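Local coordinates for protein OXA-46 oxacillinase (Pseudomonas aeruginosa, PDB 3IF6) that probably hydrolyses beta-lactam antibiotics to substituted beta-amino acids, as a class D serine beta-lactamase, and so contributes to antibiotic resistance, at residues Ile44-Glu49 and Gly229-Ala234; Lys142-Gly147 and Gln182-Val187; Ile206-Thr211 and Val221-Trp226. All blocks are in the same frame, centred on the assembly; numbering follows the deposited sequence.

Contact 1 (Ile44-Glu49 and Gly229-Ala234)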
loop_
_atom_site.group_PDB
_atom_site.type_symbol
_atom_site.label_atom_id
_atom_site.label_comp_id
_atom_site.label_asym_id
_atom_site.label_seq_id
_atom_site.Cartn_x
_atom_site.Cartn_y
_atom_site.Cartn_z
ATOM N N ILE C 44 -9.456 22.029 -10.393
ATOM C CA ILE C 44 -9.293 20.560 -10.249
ATOM C C ILE C 44 -9.620 19.763 -11.557
ATOM O O ILE C 44 -10.519 20.121 -12.327
ATOM C CB ILE C 44 -10.070 20.028 -9.010
ATOM C CG1 ILE C 44 -9.613 18.613 -8.625
ATOM C CG2 ILE C 44 -11.573 20.121 -9.231
ATOM C CD1 ILE C 44 -10.101 18.209 -7.260
ATOM N N VAL C 45 -8.809 18.739 -11.818
ATOM C CA VAL C 45 -9.088 17.716 -12.809
ATOM C C VAL C 45 -9.269 16.360 -12.058
ATOM O O VAL C 45 -8.431 15.981 -11.225
ATOM C CB VAL C 45 -7.967 17.633 -13.885
ATOM C CG1 VAL C 45 -8.408 16.787 -15.069
ATOM C CG2 VAL C 45 -7.604 19.023 -14.408
ATOM N N ILE C 46 -10.383 15.675 -12.365
ATOM C CA ILE C 46 -10.761 14.383 -11.785
ATOM C C ILE C 46 -11.015 13.424 -12.946
ATOM O O ILE C 46 -11.960 13.635 -13.717
ATOM C CB ILE C 46 -12.066 14.499 -10.963
ATOM C CG1 ILE C 46 -11.895 15.412 -9.748
ATOM C CG2 ILE C 46 -12.602 13.116 -10.535
ATOM C CD1 ILE C 46 -11.049 14.810 -8.616
ATOM N N ALA C 47 -10.143 12.426 -13.106
ATOM C CA ALA C 47 -10.383 11.297 -14.027
ATOM C C ALA C 47 -10.975 10.087 -13.247
ATOM O O ALA C 47 -10.228 9.311 -12.659
ATOM C CB ALA C 47 -9.113 10.895 -14.764
ATOM N N ASP C 48 -12.313 9.972 -13.213
ATOM C CA ASP C 48 -12.969 8.791 -12.645
ATOM C C ASP C 48 -12.830 7.609 -13.579
ATOM O O ASP C 48 -13.446 7.584 -14.638
ATOM C CB ASP C 48 -14.435 9.058 -12.389
ATOM C CG ASP C 48 -15.053 8.034 -11.448
ATOM O OD1 ASP C 48 -14.553 6.876 -11.447
ATOM O OD2 ASP C 48 -16.023 8.387 -10.711
ATOM N N GLU C 49 -12.021 6.619 -13.219
ATOM C CA GLU C 49 -11.892 5.467 -14.098
ATOM C C GLU C 49 -12.513 4.176 -13.548
ATOM O O GLU C 49 -12.106 3.078 -13.891
ATOM C CB GLU C 49 -10.461 5.321 -14.580
ATOM C CG GLU C 49 -10.088 6.554 -15.387
ATOM C CD GLU C 49 -8.733 6.506 -16.032
ATOM O OE1 GLU C 49 -8.007 5.517 -15.814
ATOM O OE2 GLU C 49 -8.412 7.469 -16.776
ATOM N N GLY C 229 -11.554 0.414 -10.073
ATOM C CA GLY C 229 -10.544 1.231 -10.755
ATOM C C GLY C 229 -10.256 2.504 -9.995
ATOM O O GLY C 229 -10.779 2.708 -8.904
ATOM N N PRO C 230 -9.417 3.372 -10.575
ATOM C CA PRO C 230 -8.938 4.573 -9.885
ATOM C C PRO C 230 -9.709 5.833 -10.231
ATOM O O PRO C 230 -10.161 6.002 -11.365
ATOM C CB PRO C 230 -7.493 4.691 -10.367
ATOM C CG PRO C 230 -7.523 4.060 -11.785
ATOM C CD PRO C 230 -8.841 3.257 -11.927
ATOM N N VAL C 231 -9.863 6.698 -9.230
ATOM C CA VAL C 231 -10.199 8.113 -9.402
ATOM C C VAL C 231 -8.888 8.951 -9.294
ATOM O O VAL C 231 -8.358 9.160 -8.213
ATOM C CB VAL C 231 -11.251 8.516 -8.366
ATOM C CG1 VAL C 231 -11.800 9.923 -8.580
ATOM C CG2 VAL C 231 -12.380 7.557 -8.404
ATOM N N PHE C 232 -8.352 9.393 -10.432
ATOM C CA PHE C 232 -7.236 10.338 -10.493
ATOM C C PHE C 232 -7.681 11.795 -10.222
ATOM O O PHE C 232 -8.810 12.148 -10.485
ATOM C CB PHE C 232 -6.550 10.257 -11.849
ATOM C CG PHE C 232 -5.951 8.923 -12.149
ATOM C CD1 PHE C 232 -6.639 7.994 -12.933
ATOM C CD2 PHE C 232 -4.699 8.575 -11.647
ATOM C CE1 PHE C 232 -6.080 6.756 -13.248
ATOM C CE2 PHE C 232 -4.152 7.321 -11.953
ATOM C CZ PHE C 232 -4.854 6.420 -12.752
ATOM N N PHE C 233 -6.784 12.613 -9.659
ATOM C CA PHE C 233 -7.076 14.016 -9.304
ATOM C C PHE C 233 -5.819 14.897 -9.271
ATOM O O PHE C 233 -4.679 14.415 -9.078
ATOM C CB PHE C 233 -7.837 14.161 -7.989
ATOM C CG PHE C 233 -7.053 13.735 -6.784
ATOM C CD1 PHE C 233 -6.261 14.641 -6.099
ATOM C CD2 PHE C 233 -7.109 12.426 -6.334
ATOM C CE1 PHE C 233 -5.535 14.253 -4.997
ATOM C CE2 PHE C 233 -6.386 12.023 -5.219
ATOM C CZ PHE C 233 -5.606 12.927 -4.547
ATOM N N ALA C 234 -6.049 16.184 -9.504
ATOM C CA ALA C 234 -4.990 17.164 -9.610
ATOM C C ALA C 234 -5.649 18.517 -9.432
ATOM O O ALA C 234 -6.292 19.066 -10.336
ATOM C CB ALA C 234 -4.217 17.040 -10.950
#

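Contact 2 (Lys142-Gly147 and Gln182-Val187)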
loop_
_atom_site.group_PDB
_atom_site.type_symbol
_atom_site.label_atom_id
_atom_site.label_comp_id
_atom_site.label_asym_id
_atom_site.label_seq_id
_atom_site.Cartn_x
_atom_site.Cartn_y
_atom_site.Cartn_z
ATOM N N LYS C 142 12.439 14.003 -20.345
ATOM C CA LYS C 142 11.925 13.870 -21.709
ATOM C C LYS C 142 11.499 12.428 -22.025
ATOM O O LYS C 142 10.716 12.185 -22.959
ATOM C CB LYS C 142 12.976 14.362 -22.725
ATOM C CG LYS C 142 12.834 15.844 -23.092
ATOM C CD LYS C 142 14.030 16.352 -23.901
ATOM C CE LYS C 142 14.101 17.896 -23.907
ATOM N NZ LYS C 142 15.488 18.400 -23.687
ATOM N N GLN C 143 12.054 11.479 -21.268
ATOM C CA GLN C 143 11.609 10.090 -21.294
ATOM C C GLN C 143 10.159 10.021 -20.788
ATOM O O GLN C 143 9.325 9.292 -21.344
ATOM C CB GLN C 143 12.537 9.207 -20.444
ATOM C CG GLN C 143 13.734 8.596 -21.205
ATOM C CD GLN C 143 14.688 7.802 -20.296
ATOM O OE1 GLN C 143 14.265 6.960 -19.498
ATOM N NE2 GLN C 143 15.985 8.067 -20.424
ATOM N N ILE C 144 9.869 10.812 -19.757
ATOM C CA ILE C 144 8.571 10.785 -19.106
ATOM C C ILE C 144 7.698 11.949 -19.529
ATOM O O ILE C 144 6.697 12.254 -18.866
ATOM C CB ILE C 144 8.659 10.724 -17.543
ATOM C CG1 ILE C 144 9.208 12.021 -16.944
ATOM C CG2 ILE C 144 9.440 9.497 -17.074
ATOM C CD1 ILE C 144 8.819 12.240 -15.468
ATOM N N ASP C 145 8.089 12.602 -20.628
ATOM C CA ASP C 145 7.300 13.680 -21.236
ATOM C C ASP C 145 6.560 14.504 -20.166
ATOM O O ASP C 145 5.349 14.671 -20.225
ATOM C CB ASP C 145 6.340 13.068 -22.287
ATOM C CG ASP C 145 5.273 14.047 -22.769
ATOM O OD1 ASP C 145 5.628 15.169 -23.175
ATOM O OD2 ASP C 145 4.069 13.694 -22.723
ATOM N N TYR C 146 7.321 15.014 -19.196
ATOM C CA TYR C 146 6.800 15.707 -18.010
ATOM C C TYR C 146 6.843 17.238 -18.124
ATOM O O TYR C 146 7.913 17.842 -17.966
ATOM C CB TYR C 146 7.618 15.262 -16.786
ATOM C CG TYR C 146 7.095 15.726 -15.441
ATOM C CD1 TYR C 146 6.223 14.929 -14.699
ATOM C CD2 TYR C 146 7.495 16.957 -14.902
ATOM C CE1 TYR C 146 5.749 15.342 -13.459
ATOM C CE2 TYR C 146 7.032 17.385 -13.665
ATOM C CZ TYR C 146 6.157 16.567 -12.943
ATOM O OH TYR C 146 5.701 16.997 -11.723
ATOM N N GLY C 147 5.690 17.865 -18.352
ATOM C CA GLY C 147 5.643 19.310 -18.590
ATOM C C GLY C 147 6.564 19.686 -19.739
ATOM O O GLY C 147 6.254 19.422 -20.891
ATOM N N GLN C 182 3.525 2.197 -16.810
ATOM C CA GLN C 182 3.872 2.488 -18.219
ATOM C C GLN C 182 5.143 3.325 -18.373
ATOM O O GLN C 182 5.650 3.461 -19.467
ATOM C CB GLN C 182 2.716 3.179 -18.956
ATOM C CG GLN C 182 1.538 2.299 -19.435
ATOM C CD GLN C 182 0.264 3.170 -19.677
ATOM O OE1 GLN C 182 0.269 4.395 -19.424
ATOM N NE2 GLN C 182 -0.818 2.540 -20.162
ATOM N N LEU C 183 5.659 3.870 -17.278
ATOM C CA LEU C 183 6.861 4.716 -17.308
ATOM C C LEU C 183 8.140 3.923 -17.660
ATOM O O LEU C 183 8.207 2.699 -17.422
ATOM C CB LEU C 183 7.004 5.501 -16.002
ATOM C CG LEU C 183 5.834 6.424 -15.623
ATOM C CD1 LEU C 183 6.041 6.934 -14.223
ATOM C CD2 LEU C 183 5.625 7.604 -16.567
ATOM N N PRO C 184 9.156 4.614 -18.240
ATOM C CA PRO C 184 10.348 3.906 -18.747
ATOM C C PRO C 184 11.313 3.608 -17.600
ATOM O O PRO C 184 12.463 4.062 -17.606
ATOM C CB PRO C 184 10.958 4.918 -19.717
ATOM C CG PRO C 184 10.626 6.279 -19.065
ATOM C CD PRO C 184 9.267 6.081 -18.410
ATOM N N PHE C 185 10.816 2.871 -16.612
ATOM C CA PHE C 185 11.557 2.558 -15.385
ATOM C C PHE C 185 11.355 1.097 -15.024
ATOM O O PHE C 185 10.481 0.418 -15.593
ATOM C CB PHE C 185 11.123 3.478 -14.234
ATOM C CG PHE C 185 11.560 4.913 -14.412
ATOM C CD1 PHE C 185 12.908 5.284 -14.223
ATOM C CD2 PHE C 185 10.639 5.897 -14.763
ATOM C CE1 PHE C 185 13.316 6.610 -14.391
ATOM C CE2 PHE C 185 11.030 7.228 -14.935
ATOM C CZ PHE C 185 12.356 7.591 -14.748
ATOM N N LYS C 186 12.179 0.595 -14.109
ATOM C CA LYS C 186 11.948 -0.739 -13.569
ATOM C C LYS C 186 10.602 -0.742 -12.844
ATOM O O LYS C 186 10.295 0.214 -12.076
ATOM C CB LYS C 186 13.068 -1.129 -12.612
ATOM C CG LYS C 186 14.342 -1.608 -13.293
ATOM C CD LYS C 186 15.434 -1.783 -12.257
ATOM C CE LYS C 186 16.823 -1.472 -12.818
ATOM N NZ LYS C 186 17.301 -2.476 -13.830
ATOM N N VAL C 187 9.797 -1.785 -13.092
ATOM C CA VAL C 187 8.478 -1.883 -12.442
ATOM C C VAL C 187 8.599 -1.863 -10.894
ATOM O O VAL C 187 7.770 -1.243 -10.220
ATOM C CB VAL C 187 7.593 -3.050 -13.011
ATOM C CG1 VAL C 187 6.286 -3.215 -12.189
ATOM C CG2 VAL C 187 7.259 -2.810 -14.494
#

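Contact 3 (Ile206-Thr211 and Val221-Trp226)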
loop_
_atom_site.group_PDB
_atom_site.type_symbol
_atom_site.label_atom_id
_atom_site.label_comp_id
_atom_site.label_asym_id
_atom_site.label_seq_id
_atom_site.Cartn_x
_atom_site.Cartn_y
_atom_site.Cartn_z
ATOM N N ILE C 206 -7.460 2.854 -1.370
ATOM C CA ILE C 206 -6.090 3.268 -1.110
ATOM C C ILE C 206 -5.849 4.626 -1.765
ATOM O O ILE C 206 -5.804 4.738 -2.996
ATOM C CB ILE C 206 -5.099 2.214 -1.639
ATOM C CG1 ILE C 206 -5.458 0.819 -1.068
ATOM C CG2 ILE C 206 -3.623 2.652 -1.361
ATOM C CD1 ILE C 206 -4.878 -0.317 -1.869
ATOM N N LEU C 207 -5.732 5.651 -0.922
ATOM C CA LEU C 207 -5.364 7.029 -1.344
ATOM C C LEU C 207 -3.861 7.160 -1.496
ATOM O O LEU C 207 -3.118 6.996 -0.535
ATOM C CB LEU C 207 -5.921 8.080 -0.377
ATOM C CG LEU C 207 -5.600 9.566 -0.629
ATOM C CD1 LEU C 207 -6.234 10.124 -1.939
ATOM C CD2 LEU C 207 -6.037 10.372 0.564
ATOM N N ARG C 208 -3.414 7.378 -2.731
ATOM C CA ARG C 208 -2.015 7.635 -3.035
ATOM C C ARG C 208 -1.946 9.063 -3.532
ATOM O O ARG C 208 -2.538 9.385 -4.561
ATOM C CB ARG C 208 -1.506 6.688 -4.112
ATOM C CG ARG C 208 -1.590 5.239 -3.740
ATOM C CD ARG C 208 -1.011 4.333 -4.817
ATOM N NE ARG C 208 -1.679 3.026 -4.800
ATOM C CZ ARG C 208 -1.185 1.905 -4.264
ATOM N NH1 ARG C 208 0.031 1.893 -3.720
ATOM N NH2 ARG C 208 -1.910 0.777 -4.296
ATOM N N ALA C 209 -1.232 9.924 -2.804
ATOM C CA ALA C 209 -1.237 11.362 -3.075
ATOM C C ALA C 209 0.033 12.116 -2.590
ATOM O O ALA C 209 0.859 11.564 -1.851
ATOM C CB ALA C 209 -2.503 11.979 -2.525
ATOM N N LYS C 210 0.194 13.365 -3.042
ATOM C CA LYS C 210 1.355 14.202 -2.710
ATOM C C LYS C 210 0.983 15.661 -2.834
ATOM O O LYS C 210 0.567 16.095 -3.910
ATOM C CB LYS C 210 2.545 13.890 -3.638
ATOM C CG LYS C 210 3.854 14.587 -3.286
ATOM C CD LYS C 210 4.522 13.960 -2.052
ATOM C CE LYS C 210 5.460 14.950 -1.321
ATOM N NZ LYS C 210 4.767 16.149 -0.778
ATOM N N THR C 211 1.103 16.394 -1.724
ATOM C CA THR C 211 1.086 17.874 -1.717
ATOM C C THR C 211 2.306 18.535 -2.426
ATOM O O THR C 211 3.379 17.941 -2.595
ATOM C CB THR C 211 0.995 18.446 -0.276
ATOM O OG1 THR C 211 2.093 17.954 0.502
ATOM C CG2 THR C 211 -0.336 18.098 0.407
ATOM N N VAL C 221 -2.010 16.354 -5.656
ATOM C CA VAL C 221 -2.195 15.404 -6.752
ATOM C C VAL C 221 -2.128 13.928 -6.291
ATOM O O VAL C 221 -1.579 13.655 -5.236
ATOM C CB VAL C 221 -1.249 15.701 -7.946
ATOM C CG1 VAL C 221 -1.249 17.215 -8.266
ATOM C CG2 VAL C 221 0.185 15.157 -7.721
ATOM N N GLY C 222 -2.707 13.013 -7.092
ATOM C CA GLY C 222 -2.671 11.539 -6.882
ATOM C C GLY C 222 -3.934 10.825 -7.349
ATOM O O GLY C 222 -4.577 11.253 -8.316
ATOM N N TRP C 223 -4.318 9.760 -6.634
ATOM C CA TRP C 223 -5.547 8.961 -6.909
ATOM C C TRP C 223 -6.021 8.077 -5.751
ATOM O O TRP C 223 -5.220 7.648 -4.923
ATOM C CB TRP C 223 -5.342 8.085 -8.141
ATOM C CG TRP C 223 -4.372 6.899 -7.995
ATOM C CD1 TRP C 223 -4.681 5.649 -7.543
ATOM C CD2 TRP C 223 -2.971 6.839 -8.388
ATOM N NE1 TRP C 223 -3.581 4.817 -7.615
ATOM C CE2 TRP C 223 -2.516 5.516 -8.116
ATOM C CE3 TRP C 223 -2.057 7.774 -8.920
ATOM C CZ2 TRP C 223 -1.186 5.104 -8.357
ATOM C CZ3 TRP C 223 -0.732 7.358 -9.172
ATOM C CH2 TRP C 223 -0.315 6.025 -8.894
ATOM N N ILE C 224 -7.334 7.812 -5.724
ATOM C CA ILE C 224 -7.974 6.759 -4.899
ATOM C C ILE C 224 -8.313 5.510 -5.734
ATOM O O ILE C 224 -9.050 5.580 -6.725
ATOM C CB ILE C 224 -9.269 7.223 -4.198
ATOM C CG1 ILE C 224 -9.289 8.739 -3.987
ATOM C CG2 ILE C 224 -9.429 6.503 -2.853
ATOM C CD1 ILE C 224 -9.435 9.550 -5.257
ATOM N N GLU C 225 -7.739 4.376 -5.335
ATOM C CA GLU C 225 -7.980 3.104 -5.999
ATOM C C GLU C 225 -9.145 2.441 -5.290
ATOM O O GLU C 225 -9.084 2.250 -4.082
ATOM C CB GLU C 225 -6.774 2.193 -5.865
ATOM C CG GLU C 225 -5.462 2.803 -6.235
ATOM C CD GLU C 225 -4.372 1.763 -6.312
ATOM O OE1 GLU C 225 -4.658 0.596 -5.915
ATOM O OE2 GLU C 225 -3.243 2.123 -6.771
ATOM N N TRP C 226 -10.213 2.145 -6.031
ATOM C CA TRP C 226 -11.348 1.377 -5.523
ATOM C C TRP C 226 -11.307 0.029 -6.230
ATOM O O TRP C 226 -10.476 -0.153 -7.147
ATOM C CB TRP C 226 -12.663 2.110 -5.765
ATOM C CG TRP C 226 -12.821 3.328 -4.947
ATOM C CD1 TRP C 226 -12.359 4.615 -5.255
ATOM C CD2 TRP C 226 -13.432 3.417 -3.646
ATOM N NE1 TRP C 226 -12.682 5.481 -4.226
ATOM C CE2 TRP C 226 -13.335 4.789 -3.230
ATOM C CE3 TRP C 226 -14.032 2.473 -2.770
ATOM C CZ2 TRP C 226 -13.845 5.247 -1.976
ATOM C CZ3 TRP C 226 -14.552 2.927 -1.529
ATOM C CH2 TRP C 226 -14.456 4.314 -1.149
#

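Contact 1 (Ile44-Glu49 and Gly229-Ala234)
Val45 and Ala234, Ile46 and Phe233, Ala47 and Phe232, and Asp48 and Val231 face one another as successive pairs of two antiparallel strands, whose axes approach to 4.5 Å at 168°. Val45 with Ala234 and Ala47 with Phe232 are the hydrogen-bonded pairs; Val45 N reaches Ala234 O at 2.9 Å, while the return bond from Ala234 N is weak. Where strand 42-48 ends, Glu49 N still donates to Pro230 O at 2.7 Å, using a carbonyl of a residue that has no N-H to give back. A CB on Gly229 would run into Glu49 O and into the carbonyl O of the residue before, so only glycine fits.

On one face Ile46 spans two partners. Its CG2 meets Val231 CG1 at 3.8 Å, and a bend at the second torsion (chi2 -72°) carries the CD1 methyl across the strand gap to Phe233 CB. The Phe233 ring itself leads away from strand 42-48, and Leu257 of helix 248-259 touches Ile46, Val231 and Phe233 alike. Branched aliphatic residues suit this layer between sheet and helix. Asp48 OD1 lies against Val231 CG2, while OD2 forms a salt bridge with Arg50.

The face bearing Val45, Ala47 and Ala234 turns toward helix 168-179. Small Ala47, its CB 3.9 Å from Phe232 CB, leaves room beneath that helix, where Arg176 touches it. The extended Glu49 chain brings OE1 to the rim of the Phe232 ring, 3.4 Å from CE1, with carboxylate and ring planes 73° apart. Edge hydrogens carry slight positive charge, so this approach is electrostatically sensible, although the main partners of the carboxylate are Arg180 and Arg176. The chemistry thus implies an apolar seam ending in a buried glutamate whose negative charge is probably stabilised by two arginines.

Contact 2 (Lys142-Gly147 and Gln182-Val187)
Gln143, at the weakly bonded end of helix 134-143, and Ile144 just after it face Leu183, Pro184 and Phe185 in the loop before helix 187-196; the closest CA atoms, Ile144 CA and Leu183 CA, are 6.6 Å apart, and no hydrogen bond links the segments.

Ile144 carries the contact through a single methyl, CG2. This methyl lies beside the backbone N because CG1 takes the place between N and the carbonyl carbon (chi1 69°), and it points at the side chains of the turn. There it reaches the edge of the Phe185 ring, 3.5 Å from CE2, and the proline ring at CD, 3.7 Å away. Leu183 CD2 adds a looser contact at 4.3 Å. A beta-branched residue suits the spot: CG2 serves the loop while the side chain also packs on Phe174 of helix 168-179 and on Pro77 and Phe81 of helix 77-85. Farther out, Gln143 meets the CG corner of the proline ring from its edge, with CB 3.8 Å and OE1 3.7 Å from Pro184 CG. This is van der Waals contact, and an amide that need not be buried fits a partly exposed margin.

Pro184 is the centre of an inverse gamma turn, in which Phe185 N makes a weak bond of 2.7 Å to Leu183 O. The tight bend sets the proline ring and the phenyl ring around the same isoleucine methyl, and Leu183 CB lies in the plane of the Phe185 ring at its edge. Gln190 grips the loop by accepting from Leu183 N. With Lys186 at the N-cap, the arrangement is an inverse gamma turn leading into helix 187-196, packed on the segment that leaves helix 134-143, in the helical part of the class D beta-lactamase fold.

Contact 3 (Ile206-Thr211 and Val221-Trp226)
The beta hairpin of strands 206-213 and 217-226 brings Arg208 against Trp223 and Glu225 on one face of the central sheet, and one strand carries Lys210 and Thr211 of the KTG motif of serine beta-lactamases, with Lys210 near Ser72, the predicted acyl-ester nucleophile. The strands run antiparallel at 174°, their axes 4.6 Å apart. Paired backbone bonds join Ile206 with Glu225, Arg208 with Trp223 and Lys210 with Val221; Arg208 O, for example, accepts from Trp223 N at 2.8 Å. Gly222 faces Ala209: a CB there would strike Arg208 O and Ala209 CA, and its backbone angles also call for glycine.

Arg208 grips Glu225 side-on: NE donates to OE2 at 2.7 Å and NH2 to OE1 at 3.2 Å, both meeting the carboxylate from above its plane. The groups are not coplanar, with 41° between their planes. Trp223 NE1 gives OE2 a second, straighter bond of 2.8 Å, directed at its anti lone pair and in the indole plane. Trp223 CG stands between the backbone N and the carbonyl carbon (chi1 70°), which swings the indole toward the Arg208 side chain; Arg208 CB lies over the centre of one indole face, and Arg208 CD packs on CZ2 at 3.6 Å. Arginine thus combines an aliphatic stem for the ring with a charged end for Glu225, an end that also forms a salt bridge with Asp195 of the neighbouring subunit. On the other face Leu207 CD1 meets Ile224 CG1 at 3.9 Å.

Lys210 NZ donates to Thr211 O and is hydrogen-bonded to Ser120 OG, beside Ser72. Strand 198-201 flanks Leu207; strand 229-238 bonds to the far edge of 217-226, Phe233 to Gly222 and Val231 to Ile224; helix 168-179 packs over Val221 and Trp223.

In the fold
From the N terminus, strand 42-48 pairs with strand 229-238, about 180 residues later; contact 1 therefore closes the longest loop and encloses both other contacts. Within that span the chain builds most of its helices, and contact 2 closes a shorter loop of 34 residues by joining the end of helix 134-143 to the turn before helix 187-196. Contact 3 follows in series as a local hairpin. Strand 229-238 comes next and bonds to strand 217-226, so contacts 1 and 3 are continuous through one sheet, their centres 9 Å apart. Contact 2 stands in the helical region, about 20 Å from contact 1 and 19 Å from contact 3, centre to centre.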